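Local coordinates for protein DynF (Micromonospora chersina, PDB 6UBL) that is of unknown function but belongs to the dynemicin (enediyne) biosynthesis pathway and forms a beta barrel that holds a palmitic acid in the crystal, at residues 56-60 against 96-102; 146-152 against 179-184. All coordinates share one frame; numbering follows the deposited sequence.

In the fold
Both contacts lie well away from the centre of the chain and show two ways in which a beta barrel is held together. In contact 1, residues 56-60 and 96-102 share no hydrogen bond; side chains from two strands that are not neighbours meet in the interior, and it is the more buried of the two. Contact 2, between 146-152 and 179-184, is instead a direct antiparallel pairing, partly buried, with main-chain bonds, two bridging waters and charged side chains near the second subunit. Their centres are 15 Å apart and they do not touch. Strand 129-141 borders both, pairing with 100-104 and with 146-149.

Contact 1: 56-60 against 96-102; sequences YTVAF and ELGKITV
Y56, the first residue of segment 56-60 to reach across, lays a face of its ring against L97 in a packing of the DynF beta barrel that runs from a partly exposed end at Y56 and E96 to the buried F60, I100 and V102. Strands 54-68 and 100-104 are not paired here: the axes of the short strand segments come no nearer than 9.2 Å, at a 56° angle, and no hydrogen bond joins them, so apolar side chains do the joining. On Y56, CG stands anti to the carbonyl carbon (chi1 -51°), which swings the ring toward the loop residues E96 and L97. L97 CD2 sits 4.1 Å from the centroid of the Y56 ring, a CH-pi contact over the face, while L97 CD1 presses on Y56 CB. The aliphatic part of E96 comes obliquely to the ring, its CB 3.5 Å from Y56 CE1, and its carboxylate is turned 49° from the ring plane. T57, whose side chain points away, bonds instead to T47 on the adjacent strand.

V58 faces inward again. Its CG2 branch is the one that reaches across, 4.2 Å from I100 CD1 and more loosely to L97 CD1, so the middle of the contact is its slacker part.

F60 closes the row, held inward by the alternation of the strand. I100 CG2 lies at the edge of the F60 ring and in its plane, 3.8 Å from CE2. V102 crosses F60 at about a right angle and also touches the bound palmitic acid, which places this end beside the ligand within the barrel. M90 of strand 81-92, the strand that pairs with both 54-68 and 100-104, packs against F60 too. One ring carbon gathers several neighbours: F60 CE2 lies 3.6 Å from I100 O and 3.7 Å from V102 CG2.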
loop_
_atom_site.group_PDB
_atom_site.type_symbol
_atom_site.label_atom_id
_atom_site.label_comp_id
_atom_site.label_asym_id
_atom_site.label_seq_id
_atom_site.Cartn_x
_atom_site.Cartn_y
_atom_site.Cartn_z
ATOM N N TYR A 56 21.613 -2.389 1.866
ATOM C CA TYR A 56 22.161 -1.471 2.850
ATOM C C TYR A 56 21.147 -1.191 3.941
ATOM O O TYR A 56 19.967 -0.976 3.661
ATOM C CB TYR A 56 22.525 -0.157 2.161
ATOM C CG TYR A 56 23.379 -0.367 0.932
ATOM C CD1 TYR A 56 24.726 -0.645 1.059
ATOM C CD2 TYR A 56 22.834 -0.304 -0.344
ATOM C CE1 TYR A 56 25.520 -0.850 -0.044
ATOM C CE2 TYR A 56 23.622 -0.507 -1.465
ATOM C CZ TYR A 56 24.966 -0.780 -1.305
ATOM O OH TYR A 56 25.767 -0.981 -2.406
ATOM N N THR A 57 21.613 -1.204 5.182
ATOM C CA THR A 57 20.772 -0.923 6.332
ATOM C C THR A 57 21.224 0.399 6.940
ATOM O O THR A 57 22.405 0.555 7.287
ATOM C CB THR A 57 20.878 -2.048 7.356
ATOM O OG1 THR A 57 20.449 -3.278 6.752
ATOM C CG2 THR A 57 19.983 -1.745 8.543
ATOM N N VAL A 58 20.284 1.338 7.084
ATOM C CA VAL A 58 20.605 2.695 7.501
ATOM C C VAL A 58 19.701 3.090 8.656
ATOM O O VAL A 58 18.478 2.898 8.593
ATOM C CB VAL A 58 20.460 3.706 6.352
ATOM C CG1 VAL A 58 20.876 5.099 6.810
ATOM C CG2 VAL A 58 21.276 3.267 5.150
ATOM N N ALA A 59 20.304 3.671 9.693
ATOM C CA ALA A 59 19.566 4.177 10.841
ATOM C C ALA A 59 19.274 5.657 10.644
ATOM O O ALA A 59 20.148 6.428 10.230
ATOM C CB ALA A 59 20.403 3.994 12.109
ATOM N N PHE A 60 18.051 6.052 10.980
ATOM C CA PHE A 60 17.589 7.419 10.816
ATOM C C PHE A 60 17.062 7.970 12.134
ATOM O O PHE A 60 16.544 7.228 12.972
ATOM C CB PHE A 60 16.436 7.490 9.811
ATOM C CG PHE A 60 16.822 7.175 8.402
ATOM C CD1 PHE A 60 16.987 5.867 7.987
ATOM C CD2 PHE A 60 16.999 8.193 7.483
ATOM C CE1 PHE A 60 17.333 5.579 6.680
ATOM C CE2 PHE A 60 17.352 7.915 6.180
ATOM C CZ PHE A 60 17.516 6.606 5.774
ATOM N N GLU A 96 28.172 3.804 1.828
ATOM C CA GLU A 96 27.924 3.536 0.419
ATOM C C GLU A 96 26.897 4.488 -0.183
ATOM O O GLU A 96 27.056 4.935 -1.325
ATOM C CB GLU A 96 27.470 2.086 0.242
ATOM C CG GLU A 96 28.497 1.050 0.691
ATOM C CD GLU A 96 28.323 0.589 2.128
ATOM O OE1 GLU A 96 27.661 1.284 2.925
ATOM O OE2 GLU A 96 28.881 -0.477 2.468
ATOM N N LEU A 97 25.836 4.803 0.555
ATOM C CA LEU A 97 24.751 5.617 0.024
ATOM C C LEU A 97 24.855 7.086 0.404
ATOM O O LEU A 97 24.081 7.896 -0.112
ATOM C CB LEU A 97 23.411 5.063 0.504
ATOM C CG LEU A 97 23.158 3.590 0.193
ATOM C CD1 LEU A 97 21.777 3.215 0.716
ATOM C CD2 LEU A 97 23.286 3.298 -1.285
ATOM N N GLY A 98 25.777 7.443 1.293
ATOM C CA GLY A 98 25.894 8.810 1.755
ATOM C C GLY A 98 24.816 9.167 2.765
ATOM O O GLY A 98 24.127 8.311 3.328
ATOM N N LYS A 99 24.677 10.471 2.994
ATOM C CA LYS A 99 23.654 10.989 3.895
ATOM C C LYS A 99 22.309 11.011 3.181
ATOM O O LYS A 99 22.178 11.609 2.107
ATOM C CB LYS A 99 24.035 12.404 4.340
ATOM C CG LYS A 99 23.100 13.052 5.346
ATOM C CD LYS A 99 23.644 14.411 5.786
ATOM C CE LYS A 99 23.408 14.641 7.279
ATOM N NZ LYS A 99 24.589 15.240 7.973
ATOM N N ILE A 100 21.312 10.375 3.789
ATOM C CA ILE A 100 19.976 10.252 3.220
ATOM C C ILE A 100 19.029 11.094 4.068
ATOM O O ILE A 100 18.996 10.958 5.304
ATOM C CB ILE A 100 19.518 8.783 3.193
ATOM C CG1 ILE A 100 20.542 7.919 2.437
ATOM C CG2 ILE A 100 18.133 8.659 2.558
ATOM C CD1 ILE A 100 20.311 6.420 2.572
ATOM N N THR A 101 18.265 11.967 3.410
ATOM C CA THR A 101 17.281 12.806 4.080
ATOM C C THR A 101 15.901 12.459 3.548
ATOM O O THR A 101 15.681 12.469 2.329
ATOM C CB THR A 101 17.593 14.294 3.851
ATOM O OG1 THR A 101 18.891 14.593 4.348
ATOM C CG2 THR A 101 16.563 15.165 4.571
ATOM N N VAL A 102 14.985 12.143 4.461
ATOM C CA VAL A 102 13.639 11.713 4.114
ATOM C C VAL A 102 12.656 12.797 4.525
ATOM O O VAL A 102 12.632 13.219 5.685
ATOM C CB VAL A 102 13.299 10.362 4.761
ATOM C CG1 VAL A 102 11.950 9.873 4.274
ATOM C CG2 VAL A 102 14.377 9.331 4.453
#

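Contact 2: 146-152 against 179-184; sequences LKLMNRE and MPLLDV
M149 and L182 form the hydrogen-bonded pair of a short antiparallel strand pairing, and here the contact is tightest. L182 N gives a nearly straight bond to M149 O (2.7 Å, 175° at the hydrogen), and M149 N returns one to L182 O. L182 O also takes a CA-H...O contact from L148 CA at 3.0 Å. Two residues further along, V184 N makes a hydrogen bond to K147 O (3.0 Å), and V184 CG2 packs 3.6 Å from K147 CB. On the face of L148 and D183 the CD1 branch of L148 meets L181 CB at about a right angle.

The loose side is at K147, an exposed residue whose chain leads away from the partner strand; water 1 links K147 N to D183 OD1, which N185 also holds. At the other end the strands diverge, yet the contact stays buried, closed by the second subunit, and water 2 bridges E152 N and P180 O. There N150 ND2 donates a hydrogen bond to E152 O (2.8 Å) from above the carbonyl plane, while the same amide bonds V135 O and A137 N of strand 129-141. With CG anti to the backbone N (chi1 -179°), E152 extends past P180, its OE1 3.7 Å from P180 CD, to a salt bridge with R132 of the second subunit. An alanine here would probably leave that arginine without its charge partner and P180 CD without the carboxylate against it.

R151 crosses L182 CD1 with its aliphatic stem, and its guanidinium makes a salt bridge to D188 of its own chain and a hydrogen bond to the backbone oxygen of G10 of the second subunit. Strand 146-149 lies between strand 170-183 and strand 129-141, bonding the latter from L148 to F139, while strand 193-205 flanks M179 and P180.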
loop_
_atom_site.group_PDB
_atom_site.type_symbol
_atom_site.label_atom_id
_atom_site.label_comp_id
_atom_site.label_asym_id
_atom_site.label_seq_id
_atom_site.Cartn_x
_atom_site.Cartn_y
_atom_site.Cartn_z
ATOM N N LEU A 146 20.870 11.531 -6.684
ATOM C CA LEU A 146 19.512 11.076 -6.905
ATOM C C LEU A 146 18.594 11.525 -5.779
ATOM O O LEU A 146 19.016 11.653 -4.624
ATOM C CB LEU A 146 19.469 9.545 -6.874
ATOM C CG LEU A 146 19.983 8.659 -7.995
ATOM C CD1 LEU A 146 20.120 7.238 -7.487
ATOM C CD2 LEU A 146 18.981 8.719 -9.128
ATOM N N LYS A 147 17.325 11.733 -6.133
ATOM C CA LYS A 147 16.227 11.803 -5.182
ATOM C C LYS A 147 15.222 10.746 -5.612
ATOM O O LYS A 147 14.888 10.655 -6.799
ATOM C CB LYS A 147 15.529 13.172 -5.202
ATOM C CG LYS A 147 16.209 14.224 -4.346
ATOM C CD LYS A 147 15.363 15.484 -4.229
ATOM C CE LYS A 147 16.261 16.696 -4.041
ATOM N NZ LYS A 147 15.504 17.976 -3.961
ATOM N N LEU A 148 14.749 9.943 -4.668
ATOM C CA LEU A 148 13.806 8.877 -4.973
ATOM C C LEU A 148 12.463 9.148 -4.309
ATOM O O LEU A 148 12.376 9.864 -3.309
ATOM C CB LEU A 148 14.340 7.520 -4.499
ATOM C CG LEU A 148 15.760 7.153 -4.945
ATOM C CD1 LEU A 148 16.127 5.765 -4.477
ATOM C CD2 LEU A 148 15.842 7.278 -6.465
ATOM N N MET A 149 11.416 8.575 -4.893
ATOM C CA MET A 149 10.073 8.693 -4.356
ATOM C C MET A 149 9.369 7.352 -4.488
ATOM O O MET A 149 9.802 6.471 -5.231
ATOM C CB MET A 149 9.261 9.743 -5.120
ATOM C CG MET A 149 9.321 9.575 -6.627
ATOM S SD MET A 149 8.112 10.596 -7.490
ATOM C CE MET A 149 6.601 9.794 -6.965
ATOM N N ASN A 150 8.259 7.217 -3.774
ATOM C CA ASN A 150 7.399 6.045 -3.873
ATOM C C ASN A 150 6.036 6.451 -4.423
ATOM O O ASN A 150 5.455 7.453 -3.997
ATOM C CB ASN A 150 7.257 5.343 -2.522
ATOM C CG ASN A 150 6.708 6.254 -1.436
ATOM O OD1 ASN A 150 7.271 7.307 -1.155
ATOM N ND2 ASN A 150 5.603 5.838 -0.809
ATOM N N ARG A 151 5.536 5.668 -5.374
ATOM C CA ARG A 151 4.162 5.797 -5.851
ATOM C C ARG A 151 3.193 4.951 -5.043
ATOM O O ARG A 151 2.033 5.345 -4.848
ATOM C CB ARG A 151 4.067 5.394 -7.324
ATOM C CG ARG A 151 4.478 6.494 -8.292
ATOM C CD ARG A 151 4.276 6.123 -9.755
ATOM N NE ARG A 151 4.518 7.288 -10.607
ATOM C CZ ARG A 151 4.662 7.252 -11.927
ATOM N NH1 ARG A 151 4.568 6.103 -12.583
ATOM N NH2 ARG A 151 4.874 8.374 -12.600
ATOM N N GLU A 152 3.638 3.797 -4.606
ATOM C CA GLU A 152 2.888 2.978 -3.681
ATOM C C GLU A 152 3.121 3.512 -2.277
ATOM O O GLU A 152 4.280 3.608 -1.849
ATOM C CB GLU A 152 3.488 1.588 -3.822
ATOM C CG GLU A 152 2.903 0.508 -3.017
ATOM C CD GLU A 152 3.592 -0.796 -3.336
ATOM O OE1 GLU A 152 3.936 -1.025 -4.520
ATOM O OE2 GLU A 152 3.809 -1.580 -2.404
ATOM N N MET A 179 9.414 -2.716 -1.810
ATOM C CA MET A 179 8.648 -1.499 -2.110
ATOM C C MET A 179 9.458 -0.711 -3.134
ATOM O O MET A 179 10.592 -0.283 -2.820
ATOM C CB MET A 179 8.478 -0.678 -0.820
ATOM C CG MET A 179 8.431 0.840 -0.998
ATOM S SD MET A 179 6.845 1.410 -1.647
ATOM C CE MET A 179 5.714 0.842 -0.376
ATOM N N PRO A 180 8.938 -0.462 -4.341
ATOM C CA PRO A 180 9.736 0.247 -5.352
ATOM C C PRO A 180 9.998 1.707 -4.985
ATOM O O PRO A 180 9.124 2.415 -4.486
ATOM C CB PRO A 180 8.888 0.144 -6.627
ATOM C CG PRO A 180 7.834 -0.890 -6.348
ATOM C CD PRO A 180 7.612 -0.859 -4.859
ATOM N N LEU A 181 11.224 2.149 -5.240
ATOM C CA LEU A 181 11.634 3.543 -5.122
ATOM C C LEU A 181 12.087 4.049 -6.481
ATOM O O LEU A 181 12.930 3.426 -7.126
ATOM C CB LEU A 181 12.737 3.712 -4.079
ATOM C CG LEU A 181 12.354 3.261 -2.666
ATOM C CD1 LEU A 181 13.553 3.413 -1.734
ATOM C CD2 LEU A 181 11.151 4.027 -2.126
ATOM N N LEU A 182 11.495 5.152 -6.924
ATOM C CA LEU A 182 11.630 5.661 -8.281
ATOM C C LEU A 182 12.413 6.966 -8.297
ATOM O O LEU A 182 12.297 7.785 -7.381
ATOM C CB LEU A 182 10.234 5.937 -8.859
ATOM C CG LEU A 182 9.232 4.785 -8.730
ATOM C CD1 LEU A 182 7.841 5.200 -9.171
ATOM C CD2 LEU A 182 9.745 3.608 -9.537
ATOM N N ASP A 183 13.211 7.152 -9.345
ATOM C CA ASP A 183 13.892 8.429 -9.564
ATOM C C ASP A 183 12.843 9.514 -9.796
ATOM O O ASP A 183 11.970 9.372 -10.658
ATOM C CB ASP A 183 14.787 8.290 -10.801
ATOM C CG ASP A 183 15.710 9.481 -11.027
ATOM O OD1 ASP A 183 15.472 10.582 -10.485
ATOM O OD2 ASP A 183 16.681 9.308 -11.794
ATOM N N VAL A 184 12.911 10.595 -9.010
ATOM C CA VAL A 184 11.950 11.683 -9.178
ATOM C C VAL A 184 12.007 12.238 -10.592
ATOM O O VAL A 184 11.015 12.778 -11.096
ATOM C CB VAL A 184 12.159 12.798 -8.128
ATOM C CG1 VAL A 184 11.854 12.300 -6.729
ATOM C CG2 VAL A 184 13.575 13.357 -8.218
HETATM O O HOH W 1 17.015 12.233 -9.108
HETATM O O HOH W 2 6.546 3.037 -5.402
#